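Local coordinates for nitrite oxidoreductase subunit A (Kuenenia stuttgartiensis, PDB 7B04), which belongs to the molybdopterin oxidoreductase family and binds a molybdenum atom, two MD1 molecules and an iron/sulfur cluster, at residues Q287-M293 with H560-Y566; D71-C75 with T709-N714; Q304-N308 with Y525-V529. All blocks are in the same frame, centred on the assembly; numbering follows the deposited sequence.

Contact 1: residues Q287-M293 with H560-Y566; sequences QTSDVDM and HTWAGNY. With MD1 (phosphoric acid 4-(2-amino-4-oxo-3,4,5,6,-tetrahydro-pteridin-6-yl)-2-hydroxy-3,4-dimercapto-but-3-en-yl ester guanylate ester), chain C.
W562 is held between D290 and M293: D290 CB lies over one indole face and M293 SD over the other. The sulfur is 4.3 Å from the centroid of the six-membered ring and 23° off its normal, a Met-aromatic contact. V291 O meets the indole edge. The contact joins a loop to strand 558-561, an outermost strand of a five-stranded parallel sheet, and to the turn that follows it. On H560, V291 CG1 sits over one ring face, a CH-pi contact 3.5 Å from the centroid. S289 OG is at the edge of this ring, 3.0 Å from H560 ND1, and either atom could donate. H560 NE2 is hydrogen-bonded to S557 O. T288 OG1, hydrogen-bonded to Y270 OH, lies over one face of the Y566 ring, and the Y270 ring stacks on Y566. Q287 OE1 and D290 OD2 are at the Y566 edge; the Q287 amide, its NE2 hydrogen-bonded to D1090 O, is turned 87° to the ring. The backbone bond from T561 N to S289 O is 3.2 Å. Beyond W562 the chain passes MD1, with G564 CA 3.6 Å from S13. D290 OD1 forms salt bridges to R808 and K567. Y566 OH donates to D290 OD2 at 2.7 Å, from 50° out of the carboxylate plane.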
# COMPACT_ATOMS: atom_id res chain seq x y z
N GLN B 287 5.64 -27.01 9.05
CA GLN B 287 5.89 -25.61 9.41
C GLN B 287 4.68 -24.73 9.11
O GLN B 287 4.21 -23.99 9.99
CB GLN B 287 7.12 -25.10 8.65
CG GLN B 287 7.62 -23.75 9.11
CD GLN B 287 8.73 -23.21 8.23
OE1 GLN B 287 8.99 -23.73 7.14
NE2 GLN B 287 9.40 -22.15 8.69
N THR B 288 4.16 -24.80 7.89
CA THR B 288 3.05 -23.94 7.50
C THR B 288 2.28 -24.60 6.36
O THR B 288 2.89 -25.09 5.40
CB THR B 288 3.54 -22.55 7.08
OG1 THR B 288 3.82 -21.77 8.25
CG2 THR B 288 2.48 -21.83 6.25
N SER B 289 0.96 -24.62 6.47
CA SER B 289 0.09 -25.05 5.37
C SER B 289 -0.36 -23.81 4.60
O SER B 289 -1.18 -23.03 5.08
CB SER B 289 -1.11 -25.82 5.92
OG SER B 289 -2.02 -26.15 4.88
N ASP B 290 0.21 -23.62 3.40
CA ASP B 290 -0.16 -22.54 2.51
C ASP B 290 -0.22 -23.08 1.08
O ASP B 290 0.12 -24.24 0.84
CB ASP B 290 0.80 -21.35 2.63
CG ASP B 290 2.25 -21.75 2.44
OD1 ASP B 290 2.52 -22.96 2.24
OD2 ASP B 290 3.11 -20.86 2.48
N VAL B 291 -0.62 -22.24 0.14
CA VAL B 291 -0.89 -22.67 -1.23
C VAL B 291 -0.33 -21.66 -2.23
O VAL B 291 -0.14 -20.49 -1.91
CB VAL B 291 -2.39 -22.88 -1.50
CG1 VAL B 291 -2.96 -23.98 -0.63
CG2 VAL B 291 -3.16 -21.58 -1.28
N ASP B 292 -0.06 -22.14 -3.44
CA ASP B 292 0.08 -21.23 -4.57
C ASP B 292 -1.29 -20.62 -4.82
O ASP B 292 -2.24 -21.33 -5.15
CB ASP B 292 0.58 -21.96 -5.82
CG ASP B 292 1.99 -22.46 -5.68
OD1 ASP B 292 2.78 -21.84 -4.93
OD2 ASP B 292 2.33 -23.48 -6.33
N MET B 293 -1.40 -19.30 -4.67
CA MET B 293 -2.70 -18.65 -4.58
C MET B 293 -3.53 -18.72 -5.86
O MET B 293 -4.68 -18.29 -5.85
CB MET B 293 -2.55 -17.21 -4.11
CG MET B 293 -1.58 -17.08 -2.95
SD MET B 293 -1.50 -15.43 -2.23
CE MET B 293 -3.21 -15.16 -1.81
N HIS B 560 -5.46 -22.81 5.81
CA HIS B 560 -4.17 -22.22 5.48
C HIS B 560 -3.94 -20.92 6.22
O HIS B 560 -4.88 -20.14 6.44
CB HIS B 560 -4.04 -21.99 3.97
CG HIS B 560 -4.36 -23.20 3.15
ND1 HIS B 560 -3.53 -24.30 3.10
CD2 HIS B 560 -5.41 -23.49 2.35
CE1 HIS B 560 -4.06 -25.22 2.31
NE2 HIS B 560 -5.20 -24.75 1.84
N THR B 561 -2.69 -20.68 6.61
CA THR B 561 -2.27 -19.41 7.18
C THR B 561 -1.42 -18.65 6.17
O THR B 561 -0.79 -19.24 5.29
CB THR B 561 -1.46 -19.61 8.48
OG1 THR B 561 -1.25 -18.35 9.11
CG2 THR B 561 -0.12 -20.26 8.18
N TRP B 562 -1.43 -17.32 6.29
CA TRP B 562 -0.69 -16.45 5.39
C TRP B 562 0.19 -15.52 6.20
O TRP B 562 -0.19 -15.05 7.27
CB TRP B 562 -1.62 -15.65 4.50
CG TRP B 562 -2.38 -16.51 3.57
CD1 TRP B 562 -3.70 -16.82 3.63
CD2 TRP B 562 -1.85 -17.20 2.43
NE1 TRP B 562 -4.04 -17.65 2.59
CE2 TRP B 562 -2.92 -17.91 1.84
CE3 TRP B 562 -0.58 -17.29 1.85
CZ2 TRP B 562 -2.76 -18.69 0.70
CZ3 TRP B 562 -0.43 -18.07 0.72
CH2 TRP B 562 -1.51 -18.76 0.16
N ALA B 563 1.37 -15.24 5.66
CA ALA B 563 2.39 -14.50 6.39
C ALA B 563 3.35 -13.90 5.38
O ALA B 563 3.03 -13.79 4.19
CB ALA B 563 3.08 -15.43 7.40
N GLY B 564 4.53 -13.50 5.85
CA GLY B 564 5.58 -13.08 4.96
C GLY B 564 6.21 -14.28 4.27
O GLY B 564 5.70 -15.40 4.30
N ASN B 565 7.35 -14.02 3.63
CA ASN B 565 8.05 -15.06 2.88
C ASN B 565 9.01 -15.78 3.82
O ASN B 565 10.09 -15.27 4.13
CB ASN B 565 8.78 -14.47 1.68
CG ASN B 565 8.95 -15.47 0.56
OD1 ASN B 565 8.55 -16.63 0.69
ND2 ASN B 565 9.53 -15.04 -0.55
N TYR B 566 8.62 -16.98 4.24
CA TYR B 566 9.36 -17.75 5.23
C TYR B 566 10.03 -18.99 4.67
O TYR B 566 10.92 -19.54 5.32
CB TYR B 566 8.41 -18.22 6.34
CG TYR B 566 7.44 -19.24 5.80
CD1 TYR B 566 6.30 -18.85 5.12
CD2 TYR B 566 7.67 -20.61 5.94
CE1 TYR B 566 5.41 -19.77 4.60
CE2 TYR B 566 6.80 -21.54 5.42
CZ TYR B 566 5.67 -21.11 4.76
OH TYR B 566 4.80 -22.04 4.24
PB MD1 C . -2.51 -10.23 7.99
O3B MD1 C . -2.52 -9.57 9.50
O1B MD1 C . -3.73 -9.77 7.23
O2B MD1 C . -2.52 -11.73 8.10
O3A MD1 C . -1.14 -9.73 7.22
C10 MD1 C . 0.12 -10.18 7.63
C11 MD1 C . 1.05 -10.32 6.39
O11 MD1 C . 0.60 -9.13 5.40
C12 MD1 C . 2.33 -10.36 6.78
S12 MD1 C . 2.74 -11.25 8.31
C13 MD1 C . 3.56 -9.78 6.03
S13 MD1 C . 5.17 -10.03 6.83
C14 MD1 C . 3.53 -9.01 4.82
N15 MD1 C . 2.79 -7.65 5.23
C16 MD1 C . 2.36 -6.90 4.11
C15 MD1 C . 2.45 -5.42 4.07
O14 MD1 C . 2.90 -4.82 4.99
N17 MD1 C . 1.97 -4.70 2.86
C17 MD1 C . 1.38 -5.48 1.67
N16 MD1 C . 0.92 -4.77 0.49
N18 MD1 C . 1.29 -6.99 1.71
C20 MD1 C . 1.75 -7.70 2.87
N8 MD1 C . 1.68 -9.11 2.96
C7 MD1 C . 3.04 -9.71 3.58
PA MD1 C . -3.59 -8.42 10.02
O1A MD1 C . -3.02 -7.78 11.26
O2A MD1 C . -3.75 -7.40 8.93
O5' MD1 C . -5.06 -9.07 10.38
C5' MD1 C . -5.99 -9.27 9.35
C4' MD1 C . -7.45 -9.01 9.86
O4' MD1 C . -7.79 -9.84 11.13
C1' MD1 C . -8.52 -8.81 12.04
N9 MD1 C . -8.49 -9.20 13.47
C4 MD1 C . -9.18 -10.26 13.88
N3 MD1 C . -10.05 -11.22 13.15
C2 MD1 C . -10.70 -12.31 13.87
N2 MD1 C . -11.55 -13.25 13.16
N1 MD1 C . -10.49 -12.46 15.29
C6 MD1 C . -9.65 -11.53 15.99
O6 MD1 C . -9.48 -11.65 17.15
C5 MD1 C . -8.98 -10.39 15.22
N7 MD1 C . -8.17 -9.41 15.61
C8 MD1 C . -7.86 -8.66 14.53
C2' MD1 C . -7.83 -7.76 11.83
O2' MD1 C . -8.57 -6.57 12.23
C3' MD1 C . -7.60 -7.78 10.18
O3' MD1 C . -8.78 -7.25 9.51

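Contact 2: residues D71-C75 with T709-N714; sequences DTHAC and TNSCSN. With SF4 (iron/sulfur cluster), chain D.
S711 meets T72 through its hydroxyl: S711 OG donates to T72 O at 2.6 Å. It approaches from above the carbonyl plane, 46° out of it. S713 OG lies close to the same carbonyl. One residue along, N714 ND2 makes a weak bond to H73 O at 2.9 Å, and R113 also donates to that oxygen. The side chains of 709-714 therefore reach two successive carbonyls of 71-75, one of them only weakly. T72 OG1 also lies beside C712 SG, at 3.5 Å. The apolar part is small, with A74 CB 4.4 Å from T709 CG2.

The next shell sets these groups in place. S711 OG points anti to its own N (chi1 175°) and accepts from S713 N at 3.1 Å. The N-H points almost straight at it, at 170°, which makes an ST turn. The hydroxyl is thus tied to its own loop as well as to T72. T709 OG1 is bonded to L230 O, while its methyl faces A74.

Behind this, 71-75 gives two ligands to the iron/sulfur cluster. C75 SG binds FE4 at 2.3 Å. D71 OD2 binds FE1 at 2.1 Å, although its exact position is doubtful because it crowds a cluster sulfur. C67 and C115 line the same pocket.

Residues 71-75 lie in the loop between strands 61-66 and 76-82. The other segment, 709-714, leads from the end of strand 707-709 toward strand 716-720. C66, on strand 61-66, touches both A74 and T709. H73 and N714 also rest on helix 314-321, through P315 and E316.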
# COMPACT_ATOMS: atom_id res chain seq x y z
N ASP B 71 7.63 -8.96 0.83
CA ASP B 71 6.24 -8.77 0.34
C ASP B 71 5.51 -10.12 0.36
O ASP B 71 4.29 -10.15 0.64
CB ASP B 71 6.22 -8.14 -1.06
CG ASP B 71 4.94 -7.37 -1.35
OD1 ASP B 71 4.58 -6.51 -0.53
OD2 ASP B 71 4.33 -7.64 -2.40
N THR B 72 6.26 -11.18 0.08
CA THR B 72 5.83 -12.56 -0.14
C THR B 72 5.46 -12.79 -1.60
O THR B 72 5.00 -13.89 -1.95
CB THR B 72 4.67 -13.02 0.76
OG1 THR B 72 4.64 -14.45 0.80
CG2 THR B 72 3.31 -12.57 0.24
N HIS B 73 5.65 -11.80 -2.46
CA HIS B 73 5.29 -11.89 -3.87
C HIS B 73 6.49 -11.91 -4.80
O HIS B 73 6.42 -12.56 -5.85
CB HIS B 73 4.35 -10.74 -4.24
CG HIS B 73 3.08 -10.74 -3.44
ND1 HIS B 73 2.08 -11.67 -3.63
CD2 HIS B 73 2.67 -9.95 -2.42
CE1 HIS B 73 1.10 -11.43 -2.78
NE2 HIS B 73 1.43 -10.40 -2.04
N ALA B 74 7.58 -11.23 -4.45
CA ALA B 74 8.83 -11.25 -5.21
C ALA B 74 8.57 -10.98 -6.69
O ALA B 74 8.98 -11.74 -7.57
CB ALA B 74 9.57 -12.57 -5.01
N CYS B 75 7.89 -9.87 -6.97
CA CYS B 75 7.47 -9.56 -8.33
C CYS B 75 8.67 -9.38 -9.25
O CYS B 75 9.73 -8.89 -8.85
CB CYS B 75 6.61 -8.30 -8.34
SG CYS B 75 5.01 -8.48 -7.52
N THR B 709 15.91 -15.90 -5.00
CA THR B 709 14.77 -15.80 -4.09
C THR B 709 13.67 -16.73 -4.56
O THR B 709 13.60 -17.10 -5.74
CB THR B 709 14.23 -14.38 -3.97
OG1 THR B 709 13.13 -14.37 -3.04
CG2 THR B 709 13.72 -13.89 -5.31
N ASN B 710 12.78 -17.09 -3.63
CA ASN B 710 11.60 -17.89 -3.90
C ASN B 710 10.45 -17.30 -3.09
O ASN B 710 10.61 -16.30 -2.38
CB ASN B 710 11.80 -19.36 -3.51
CG ASN B 710 13.08 -19.95 -4.04
OD1 ASN B 710 13.43 -19.78 -5.21
ND2 ASN B 710 13.79 -20.68 -3.19
N SER B 711 9.28 -17.91 -3.22
CA SER B 711 8.12 -17.46 -2.45
C SER B 711 7.30 -18.66 -2.01
O SER B 711 7.47 -19.77 -2.52
CB SER B 711 7.26 -16.48 -3.25
OG SER B 711 6.08 -16.13 -2.55
N CYS B 712 6.42 -18.41 -1.05
CA CYS B 712 5.49 -19.41 -0.56
C CYS B 712 4.08 -19.22 -1.11
O CYS B 712 3.20 -20.05 -0.84
CB CYS B 712 5.45 -19.39 0.97
SG CYS B 712 4.85 -17.84 1.67
N SER B 713 3.86 -18.10 -1.81
CA SER B 713 2.54 -17.82 -2.40
C SER B 713 2.57 -18.02 -3.91
O SER B 713 1.52 -17.93 -4.53
CB SER B 713 2.09 -16.45 -2.05
OG SER B 713 3.08 -15.52 -2.39
N ASN B 714 3.74 -18.27 -4.47
CA ASN B 714 3.86 -18.47 -5.93
C ASN B 714 4.95 -19.50 -6.21
O ASN B 714 5.91 -19.58 -5.45
CB ASN B 714 4.05 -17.16 -6.68
CG ASN B 714 5.36 -16.51 -6.35
OD1 ASN B 714 6.34 -17.19 -6.20
ND2 ASN B 714 5.39 -15.21 -6.23
FE1 SF4 D . 5.73 -6.35 -3.23
FE2 SF4 D . 7.50 -5.23 -4.98
FE3 SF4 D . 4.85 -4.56 -5.09
FE4 SF4 D . 5.65 -7.05 -5.88
S1 SF4 D . 6.20 -5.06 -6.84
S2 SF4 D . 3.87 -6.54 -4.54
S3 SF4 D . 7.35 -7.43 -4.42
S4 SF4 D . 6.29 -4.16 -3.37

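Contact 3: residues Q304-N308 with Y525-V529; sequences QTGKN and YGEGV. With MD1 (phosphoric acid 4-(2-amino-4-oxo-3,4,5,6,-tetrahydro-pteridin-6-yl)-2-hydroxy-3,4-dimercapto-but-3-en-yl ester guanylate ester), chain C.
G306 O accepts from G528 N at 2.8 Å, the one clear hydrogen bond between 304-308 and 525-529. It is bent, with 134° at the hydrogen, and the donor is tilted slightly from the carbonyl plane. It joins the loop after strand 301-304 to the weakly bonded helical turn about 527-530. The backbones run very close here: the CA atoms of G306 and G528 are 4.1 Å apart. A side chain on G306 would run into V529, and one on G526 or G528 into MD1.

The remaining contacts across the two segments are mainly apolar. T305 and Y525 lie side by side and point the same way, with T305 CG2 3.2 Å from Y525 CB. The Y525 hydroxyl is bonded to H280 and S559, and its ring meets that of Y542. V529 CG1 is anti to its own carbonyl carbon, which turns it over the loop and 3.6 Å from G306 CA. The same methyl touches the guanine of MD1, 3.6 Å from N1. K307 CB packs against the Y525-G526 peptide.

Polar contacts with MD1 come largely from backbone. N308 N donates to O1B at 3.1 Å and 168°. E527 N donates to O2B at 3.0 Å and 151°. The two segments thus each give one N-H to the same phosphate. T305 O takes a weak bond from N2 of the guanine. K307 bends twice along its chain and brings NZ 3.8 Å from O2B, so its charge probably favours the phosphate without a direct bond.

N308 is the N-cap of the helix that follows. Two neighbouring parallel strands, 301-304 and 521-525, end here in glycine-containing loops that cradle the diphosphate, as in nucleotide-binding sites of Rossmann-like alpha/beta domains.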
# COMPACT_ATOMS: atom_id res chain seq x y z
N GLN B 304 -12.51 -16.61 5.40
CA GLN B 304 -11.41 -15.75 5.81
C GLN B 304 -11.67 -15.33 7.25
O GLN B 304 -12.71 -14.72 7.53
CB GLN B 304 -11.30 -14.51 4.91
CG GLN B 304 -10.49 -14.70 3.63
CD GLN B 304 -10.99 -13.82 2.49
OE1 GLN B 304 -12.19 -13.59 2.35
NE2 GLN B 304 -10.06 -13.32 1.68
N THR B 305 -10.76 -15.66 8.16
CA THR B 305 -10.98 -15.42 9.58
C THR B 305 -10.07 -14.35 10.18
O THR B 305 -10.56 -13.44 10.84
CB THR B 305 -10.89 -16.75 10.37
OG1 THR B 305 -11.46 -16.60 11.68
CG2 THR B 305 -9.48 -17.25 10.49
N GLY B 306 -8.76 -14.42 9.98
CA GLY B 306 -7.84 -13.48 10.58
C GLY B 306 -6.95 -12.82 9.55
O GLY B 306 -5.80 -12.48 9.85
N LYS B 307 -7.46 -12.65 8.34
CA LYS B 307 -6.59 -12.12 7.28
C LYS B 307 -7.27 -11.10 6.36
O LYS B 307 -8.39 -11.34 5.94
CB LYS B 307 -6.12 -13.31 6.45
CG LYS B 307 -5.50 -13.01 5.11
CD LYS B 307 -4.06 -13.39 5.07
CE LYS B 307 -3.23 -12.48 4.22
NZ LYS B 307 -1.79 -12.66 4.50
N ASN B 308 -6.56 -10.01 6.05
CA ASN B 308 -7.00 -9.04 5.03
C ASN B 308 -6.32 -9.43 3.73
O ASN B 308 -5.33 -8.83 3.39
CB ASN B 308 -6.57 -7.62 5.36
CG ASN B 308 -7.61 -6.60 4.98
OD1 ASN B 308 -8.35 -6.80 4.04
ND2 ASN B 308 -7.70 -5.53 5.74
N TYR B 525 -6.51 -17.79 7.04
CA TYR B 525 -6.27 -16.98 8.22
C TYR B 525 -4.87 -16.42 8.17
O TYR B 525 -4.04 -16.80 7.34
CB TYR B 525 -6.45 -17.77 9.51
CG TYR B 525 -5.96 -19.19 9.49
CD1 TYR B 525 -6.75 -20.21 8.97
CD2 TYR B 525 -4.73 -19.54 10.05
CE1 TYR B 525 -6.32 -21.51 8.97
CE2 TYR B 525 -4.30 -20.85 10.05
CZ TYR B 525 -5.10 -21.82 9.51
OH TYR B 525 -4.66 -23.12 9.52
N GLY B 526 -4.61 -15.50 9.08
CA GLY B 526 -3.32 -14.85 9.18
C GLY B 526 -3.09 -14.37 10.58
O GLY B 526 -3.58 -14.95 11.55
N GLU B 527 -2.34 -13.28 10.68
CA GLU B 527 -1.90 -12.75 11.96
C GLU B 527 -2.93 -11.83 12.60
O GLU B 527 -2.66 -11.25 13.65
CB GLU B 527 -0.56 -12.04 11.77
CG GLU B 527 0.56 -13.04 11.51
CD GLU B 527 0.49 -13.64 10.12
OE1 GLU B 527 0.30 -12.88 9.16
OE2 GLU B 527 0.59 -14.88 9.99
N GLY B 528 -4.10 -11.68 11.97
CA GLY B 528 -5.23 -11.13 12.70
C GLY B 528 -5.67 -12.01 13.83
O GLY B 528 -6.29 -11.53 14.79
N VAL B 529 -5.37 -13.31 13.76
CA VAL B 529 -5.66 -14.24 14.84
C VAL B 529 -4.36 -14.86 15.36
O VAL B 529 -4.30 -15.30 16.51
CB VAL B 529 -6.65 -15.33 14.37
CG1 VAL B 529 -7.97 -14.70 13.99
CG2 VAL B 529 -6.07 -16.11 13.20
PB MD1 C . -2.51 -10.23 7.99
O3B MD1 C . -2.52 -9.57 9.50
O1B MD1 C . -3.73 -9.77 7.23
O2B MD1 C . -2.52 -11.73 8.10
O3A MD1 C . -1.14 -9.73 7.22
C10 MD1 C . 0.12 -10.18 7.63
C11 MD1 C . 1.05 -10.32 6.39
O11 MD1 C . 0.60 -9.13 5.40
C12 MD1 C . 2.33 -10.36 6.78
S12 MD1 C . 2.74 -11.25 8.31
C13 MD1 C . 3.56 -9.78 6.03
S13 MD1 C . 5.17 -10.03 6.83
C14 MD1 C . 3.53 -9.01 4.82
N15 MD1 C . 2.79 -7.65 5.23
C16 MD1 C . 2.36 -6.90 4.11
C15 MD1 C . 2.45 -5.42 4.07
O14 MD1 C . 2.90 -4.82 4.99
N17 MD1 C . 1.97 -4.70 2.86
C17 MD1 C . 1.38 -5.48 1.67
N16 MD1 C . 0.92 -4.77 0.49
N18 MD1 C . 1.29 -6.99 1.71
C20 MD1 C . 1.75 -7.70 2.87
N8 MD1 C . 1.68 -9.11 2.96
C7 MD1 C . 3.04 -9.71 3.58
PA MD1 C . -3.59 -8.42 10.02
O1A MD1 C . -3.02 -7.78 11.26
O2A MD1 C . -3.75 -7.40 8.93
O5' MD1 C . -5.06 -9.07 10.38
C5' MD1 C . -5.99 -9.27 9.35
C4' MD1 C . -7.45 -9.01 9.86
O4' MD1 C . -7.79 -9.84 11.13
C1' MD1 C . -8.52 -8.81 12.04
N9 MD1 C . -8.49 -9.20 13.47
C4 MD1 C . -9.18 -10.26 13.88
N3 MD1 C . -10.05 -11.22 13.15
C2 MD1 C . -10.70 -12.31 13.87
N2 MD1 C . -11.55 -13.25 13.16
N1 MD1 C . -10.49 -12.46 15.29
C6 MD1 C . -9.65 -11.53 15.99
O6 MD1 C . -9.48 -11.65 17.15
C5 MD1 C . -8.98 -10.39 15.22
N7 MD1 C . -8.17 -9.41 15.61
C8 MD1 C . -7.86 -8.66 14.53
C2' MD1 C . -7.83 -7.76 11.83
O2' MD1 C . -8.57 -6.57 12.23
C3' MD1 C . -7.60 -7.78 10.18
O3' MD1 C . -8.78 -7.25 9.51

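All three contacts are buried, and none reaches the surface. Contacts 1 and 3 belong to one parallel sheet: strands 521-525 and 558-561 run side by side, with W562 N bonded to Y525 O and H560 O to Y525 N. Both touch the same MD1, contact 1 near its sulfurs and contact 3 at its diphosphate and guanine. Contact 2 lies on the cluster side and meets contact 1 through N565 with N710 and M293 with S713. It does not touch contact 3, whose nearest atoms are about 7 Å away. Aromatic rings dominate contact 1 and glycine backbone contact 3. Hydroxyls and carbonyls join contact 2, whose loop 71-75 also ligates the cluster.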